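Local coordinates for protein 3-dehydroquinate dehydratase (Clostridium difficile, PDB 4H3D) that catalyses the cis-dehydration of 3-dehydroquinate to 3-dehydroshikimate through a lysine imine intermediate, the third step of the chorismate pathway, at residues L172-V177 and L227-A232; E190-M195 and I204-M209. One frame throughout, in Å; residues are numbered along the deposited sequence. Where two conformers were deposited one is given.

How the interactions relate
Both contacts belong to one TIM barrel. Interaction 1 holds the bound ligand SHL directly; interaction 2 meets it only through Met207. Their centres lie about 10 Å apart. Interaction 1 spans the barrel interior, where Lys174 is covalently joined to SHL and Phe229 packs against the linked carbon. Interaction 2 lies on the outer side of the barrel wall, where helix 182-199 packs on strand 205-208. That strand neighbours strand 172-177, and Pro173 O and Ile205 N are 2.8 Å apart in a probable hydrogen bond. Met207, on the inner side of strand 205-208, lies between: in the conformer given its CE is 3.6 Å from Phe229 CD1. Along the chain, interaction 2 is nested between the two segments of interaction 1.

Interaction 1 of 2, residues L172-V177 and L227-A232; sequences LPKIAV and LTFGAA. With SHL (5-hydroxy-6-methyl-4-oxo-4H-pyran-2-carboxylic acid), chain I.
One face of the Phe229 ring lies against SHL CAL. This carbon sits 3.5 Å above the ring plane, offset toward the rim. Lys174 NZ approaches the same ring obliquely, with NZ 3.6 Å from Phe229 CZ. The two strands stand well apart across the barrel interior: the nearest alpha carbons, those of Lys174 and Leu227, are 9.2 Å apart. Lys174 reaches across as a fully extended chain, with CG anti to the backbone N (chi1 174°). Its NZ is covalently bonded to SHL CAL at 1.4 Å. NZ lies 4.1 Å from the Phe229 ring centroid and 31° off the ring normal, an off-centre cation-pi contact. Phe229 also touches the other end of the ligand, with its CB 3.4 Å from SHL OAD. Both side chains are buried. Arg86, His147, Arg217 and Gln240 also hydrogen-bond to SHL. In catalysis Lys174 forms the Schiff base with substrate, and His147 is the proton donor/acceptor; here NZ is joined to CAL, the carbon outside the SHL ring. A lysine on the sixth strand, pointing into the barrel and covalently holding its ligand, is the arrangement of a class I aldolase-type TIM-barrel active site.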
loop_
_atom_site.group_PDB
_atom_site.type_symbol
_atom_site.label_atom_id
_atom_site.label_comp_id
_atom_site.label_asym_id
_atom_site.label_seq_id
_atom_site.Cartn_x
_atom_site.Cartn_y
_atom_site.Cartn_z
ATOM N N LEU B 172 13.106 19.742 -3.958
ATOM C CA LEU B 172 12.118 18.675 -3.814
ATOM C C LEU B 172 10.758 19.058 -4.401
ATOM O O LEU B 172 9.928 19.678 -3.718
ATOM C CB LEU B 172 11.924 18.334 -2.317
ATOM C CG LEU B 172 13.120 17.776 -1.542
ATOM C CD1 LEU B 172 12.824 17.763 -0.027
ATOM C CD2 LEU B 172 13.515 16.380 -2.044
ATOM N N PRO B 173 10.535 18.738 -5.681
ATOM C CA PRO B 173 9.226 18.942 -6.283
ATOM C C PRO B 173 8.165 18.146 -5.537
ATOM O O PRO B 173 8.405 16.987 -5.173
ATOM C CB PRO B 173 9.389 18.369 -7.680
ATOM C CG PRO B 173 10.816 18.456 -7.980
ATOM C CD PRO B 173 11.525 18.277 -6.660
ATOM N N LYS B 174 6.995 18.751 -5.319
ATOM C CA LYS B 174 5.923 18.083 -4.612
ATOM C C LYS B 174 4.602 18.295 -5.308
ATOM O O LYS B 174 4.257 19.429 -5.665
ATOM C CB LYS B 174 5.792 18.627 -3.187
ATOM C CG LYS B 174 4.569 18.059 -2.409
ATOM C CD LYS B 174 4.442 18.671 -1.051
ATOM C CE LYS B 174 3.231 18.102 -0.316
ATOM N NZ LYS B 174 3.034 18.735 1.026
ATOM N N ILE B 175 3.854 17.217 -5.493
ATOM C CA ILE B 175 2.529 17.318 -6.070
ATOM C C ILE B 175 1.544 16.449 -5.338
ATOM O O ILE B 175 1.840 15.312 -4.961
ATOM C CB ILE B 175 2.492 17.071 -7.622
ATOM C CG1 ILE B 175 1.181 17.612 -8.198
ATOM C CG2 ILE B 175 2.684 15.603 -7.980
ATOM C CD1 ILE B 175 1.154 17.689 -9.706
ATOM N N ALA B 176 0.386 17.031 -5.064
ATOM C CA ALA B 176 -0.712 16.335 -4.388
ATOM C C ALA B 176 -1.970 16.502 -5.253
ATOM O O ALA B 176 -2.348 17.629 -5.599
ATOM C CB ALA B 176 -0.938 16.911 -2.989
ATOM N N VAL B 177 -2.612 15.389 -5.590
ATOM C CA VAL B 177 -3.779 15.398 -6.474
ATOM C C VAL B 177 -4.933 14.604 -5.871
ATOM O O VAL B 177 -4.735 13.788 -4.968
ATOM C CB VAL B 177 -3.420 14.841 -7.867
ATOM C CG1 VAL B 177 -2.334 15.726 -8.517
ATOM C CG2 VAL B 177 -2.951 13.376 -7.782
ATOM N N LEU B 227 9.231 11.409 0.383
ATOM C CA LEU B 227 8.715 11.909 1.658
ATOM C C LEU B 227 7.208 11.610 1.750
ATOM O O LEU B 227 6.472 11.803 0.772
ATOM C CB LEU B 227 8.957 13.422 1.726
ATOM C CG LEU B 227 8.767 14.133 3.054
ATOM C CD1 LEU B 227 9.741 13.578 4.057
ATOM C CD2 LEU B 227 8.957 15.612 2.919
ATOM N N THR B 228 6.752 11.138 2.911
ATOM C CA THR B 228 5.361 10.819 3.108
ATOM C C THR B 228 4.905 11.528 4.389
ATOM O O THR B 228 5.682 11.692 5.329
ATOM C CB THR B 228 5.112 9.307 3.139
ATOM O OG1 THR B 228 3.709 9.060 3.286
ATOM C CG2 THR B 228 5.891 8.642 4.263
ATOM N N PHE B 229 3.659 11.979 4.397
ATOM C CA PHE B 229 3.129 12.758 5.507
ATOM C C PHE B 229 2.152 11.972 6.379
ATOM O O PHE B 229 1.185 11.388 5.891
ATOM C CB PHE B 229 2.455 14.025 4.963
ATOM C CG PHE B 229 3.424 15.009 4.344
ATOM C CD1 PHE B 229 3.989 14.764 3.105
ATOM C CD2 PHE B 229 3.761 16.175 5.000
ATOM C CE1 PHE B 229 4.893 15.680 2.537
ATOM C CE2 PHE B 229 4.655 17.089 4.434
ATOM C CZ PHE B 229 5.215 16.830 3.204
ATOM N N GLY B 230 2.415 11.965 7.674
ATOM C CA GLY B 230 1.556 11.281 8.641
ATOM C C GLY B 230 0.853 12.320 9.505
ATOM O O GLY B 230 1.288 13.463 9.588
ATOM N N ALA B 231 -0.250 11.933 10.125
ATOM C CA ALA B 231 -0.983 12.839 10.994
ATOM C C ALA B 231 -0.458 12.671 12.421
ATOM O O ALA B 231 -0.047 11.569 12.814
ATOM C CB ALA B 231 -2.476 12.533 10.926
ATOM N N ALA B 232 -0.471 13.754 13.194
ATOM C CA ALA B 232 0.009 13.722 14.584
ATOM C C ALA B 232 -0.879 12.831 15.438
ATOM O O ALA B 232 -0.399 11.903 16.092
ATOM C CB ALA B 232 0.054 15.119 15.165
HETATM O OAD SHL I . -0.727 14.732 3.852
HETATM C CAH SHL I . -1.529 15.405 3.156
HETATM O OAA SHL I . -2.751 15.114 3.111
HETATM C CAK SHL I . -1.013 16.532 2.404
HETATM O OAG SHL I . 0.392 16.815 2.485
HETATM C CAF SHL I . 0.878 18.014 1.925
HETATM C CAL SHL I . 2.179 18.341 2.122
HETATM C CAJ SHL I . -0.014 18.818 1.308
HETATM O OAC SHL I . 0.399 19.971 0.788
HETATM C CAI SHL I . -1.331 18.473 1.197
HETATM C CAE SHL I . -1.825 17.348 1.729
HETATM O OAB SHL I . -2.170 19.267 0.549
#

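Interaction 2 of 2, residues E190-M195 and I204-M209; sequences EATNEM and IITMSM. With SHL (5-hydroxy-6-methyl-4-oxo-4H-pyran-2-carboxylic acid), chain I.
This is a buried helix-on-strand contact within the beta-alpha-beta unit formed by strand 172-177, helix 182-199 and strand 205-208. Thr192 and Thr206 meet at its centre, where their alpha carbons are 6.7 Å apart. The two side chains reach toward each other tip to tip, and their OG1 atoms lie 2.7 Å apart. Thr206 CB points toward the helix; with chi1 69° its OG1 stands between its own backbone N and carbonyl carbon and meets Thr192 OG1. Thr192 OG1 is hydrogen-bonded to Leu188 O, one turn back in the same helix. The methyl groups add a looser touch, with Thr192 CG2 and Thr206 CG2 4.2 Å apart. Beside this polar pair the contact is apolar. Ile204 CD1 reaches Met195 CG at 3.7 Å, the two chains crossing obliquely. The same methyl lies 3.7 Å from Thr192 O. Met207 turns its side chain the other way, into the barrel, where in the conformer given its SD is 3.3 Å from SHL CAK. Strand 205-208 thus gives one side to the helix layer and the other to the ligand pocket. Around the contact, Met195 also packs on Leu162 and Cys163 of helix 155-167, while Thr206 touches Ile175 of the adjacent parallel strand 172-177.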
loop_
_atom_site.group_PDB
_atom_site.type_symbol
_atom_site.label_atom_id
_atom_site.label_comp_id
_atom_site.label_asym_id
_atom_site.label_seq_id
_atom_site.Cartn_x
_atom_site.Cartn_y
_atom_site.Cartn_z
ATOM N N GLU B 190 1.868 5.941 -11.453
ATOM C CA GLU B 190 2.545 5.769 -12.754
ATOM C C GLU B 190 3.403 7.002 -13.120
ATOM O O GLU B 190 4.550 6.873 -13.590
ATOM C CB GLU B 190 1.512 5.524 -13.866
ATOM C CG GLU B 190 2.158 5.231 -15.245
ATOM C CD GLU B 190 1.151 5.208 -16.390
ATOM O OE1 GLU B 190 1.528 4.754 -17.497
ATOM O OE2 GLU B 190 -0.003 5.668 -16.190
ATOM N N ALA B 191 2.829 8.182 -12.920
ATOM C CA ALA B 191 3.516 9.450 -13.163
ATOM C C ALA B 191 4.718 9.574 -12.244
ATOM O O ALA B 191 5.799 9.963 -12.676
ATOM C CB ALA B 191 2.554 10.619 -12.952
ATOM N N THR B 192 4.530 9.218 -10.972
ATOM C CA THR B 192 5.607 9.253 -9.988
ATOM C C THR B 192 6.804 8.419 -10.450
ATOM O O THR B 192 7.942 8.894 -10.448
ATOM C CB THR B 192 5.131 8.719 -8.615
ATOM O OG1 THR B 192 4.051 9.534 -8.117
ATOM C CG2 THR B 192 6.265 8.695 -7.606
ATOM N N ASN B 193 6.540 7.190 -10.873
ATOM C CA ASN B 193 7.629 6.308 -11.245
ATOM C C ASN B 193 8.289 6.703 -12.563
ATOM O O ASN B 193 9.508 6.553 -12.722
ATOM C CB ASN B 193 7.181 4.856 -11.267
ATOM C CG ASN B 193 8.354 3.897 -11.296
ATOM O OD1 ASN B 193 8.552 3.215 -12.262
ATOM N ND2 ASN B 193 9.167 3.897 -10.236
ATOM N N GLU B 194 7.501 7.200 -13.502
ATOM C CA GLU B 194 8.059 7.679 -14.775
ATOM C C GLU B 194 9.012 8.853 -14.520
ATOM O O GLU B 194 10.111 8.904 -15.073
ATOM C CB GLU B 194 6.942 8.076 -15.736
ATOM C CG GLU B 194 7.439 8.591 -17.075
ATOM C CD GLU B 194 6.329 8.672 -18.119
ATOM O OE1 GLU B 194 5.543 7.699 -18.238
ATOM O OE2 GLU B 194 6.263 9.699 -18.830
ATOM N N MET B 195 8.599 9.769 -13.649
ATOM C CA MET B 195 9.426 10.900 -13.276
ATOM C C MET B 195 10.691 10.380 -12.588
ATOM O O MET B 195 11.809 10.727 -12.973
ATOM C CB MET B 195 8.659 11.823 -12.329
ATOM C CG MET B 195 9.378 13.106 -11.976
ATOM S SD MET B 195 9.472 14.225 -13.393
ATOM C CE MET B 195 10.622 15.445 -12.741
ATOM N N ILE B 204 11.656 13.459 -5.415
ATOM C CA ILE B 204 10.348 14.037 -5.609
ATOM C C ILE B 204 9.404 13.521 -4.544
ATOM O O ILE B 204 9.659 12.474 -3.911
ATOM C CB ILE B 204 9.769 13.730 -7.009
ATOM C CG1 ILE B 204 9.495 12.227 -7.171
ATOM C CG2 ILE B 204 10.751 14.238 -8.119
ATOM C CD1 ILE B 204 8.881 11.843 -8.492
ATOM N N ILE B 205 8.330 14.280 -4.339
ATOM C CA ILE B 205 7.301 13.997 -3.357
ATOM C C ILE B 205 5.956 14.004 -4.066
ATOM O O ILE B 205 5.592 14.999 -4.698
ATOM C CB ILE B 205 7.246 15.115 -2.283
ATOM C CG1 ILE B 205 8.608 15.305 -1.617
ATOM C CG2 ILE B 205 6.138 14.832 -1.251
ATOM C CD1 ILE B 205 8.727 16.678 -0.848
ATOM N N THR B 206 5.203 12.912 -3.963
ATOM C CA THR B 206 3.885 12.844 -4.593
ATOM C C THR B 206 2.904 12.139 -3.722
ATOM O O THR B 206 3.290 11.259 -2.904
ATOM C CB THR B 206 3.898 12.056 -5.922
ATOM O OG1 THR B 206 4.124 10.655 -5.656
ATOM C CG2 THR B 206 4.989 12.608 -6.873
ATOM N N MET B 207 1.632 12.504 -3.863
ATOM C CA MET B 207 0.558 11.824 -3.151
ATOM C C MET B 207 -0.771 11.977 -3.854
ATOM O O MET B 207 -1.005 12.936 -4.596
ATOM C CB MET B 207 0.411 12.324 -1.714
ATOM C CG MET B 207 -0.222 13.678 -1.589
ATOM S SD MET B 207 -0.327 14.211 0.128
ATOM C CE MET B 207 1.410 14.252 0.579
ATOM N N SER B 208 -1.618 10.985 -3.619
ATOM C CA SER B 208 -2.975 10.940 -4.093
ATOM C C SER B 208 -3.737 11.037 -2.784
ATOM O O SER B 208 -3.546 10.224 -1.881
ATOM C CB SER B 208 -3.278 9.604 -4.794
ATOM O OG SER B 208 -4.596 9.601 -5.279
ATOM N N MET B 209 -4.572 12.049 -2.670
ATOM C CA MET B 209 -5.303 12.325 -1.449
ATOM C C MET B 209 -6.572 11.458 -1.311
ATOM O O MET B 209 -6.865 10.648 -2.184
ATOM C CB MET B 209 -5.649 13.821 -1.404
ATOM C CG MET B 209 -4.407 14.737 -1.382
ATOM S SD MET B 209 -4.810 16.511 -1.295
ATOM C CE MET B 209 -5.545 16.773 -2.897
HETATM O OAD SHL I . -0.727 14.732 3.852
HETATM C CAH SHL I . -1.529 15.405 3.156
HETATM O OAA SHL I . -2.751 15.114 3.111
HETATM C CAK SHL I . -1.013 16.532 2.404
HETATM O OAG SHL I . 0.392 16.815 2.485
HETATM C CAF SHL I . 0.878 18.014 1.925
HETATM C CAL SHL I . 2.179 18.341 2.122
HETATM C CAJ SHL I . -0.014 18.818 1.308
HETATM O OAC SHL I . 0.399 19.971 0.788
HETATM C CAI SHL I . -1.331 18.473 1.197
HETATM C CAE SHL I . -1.825 17.348 1.729
HETATM O OAB SHL I . -2.170 19.267 0.549
#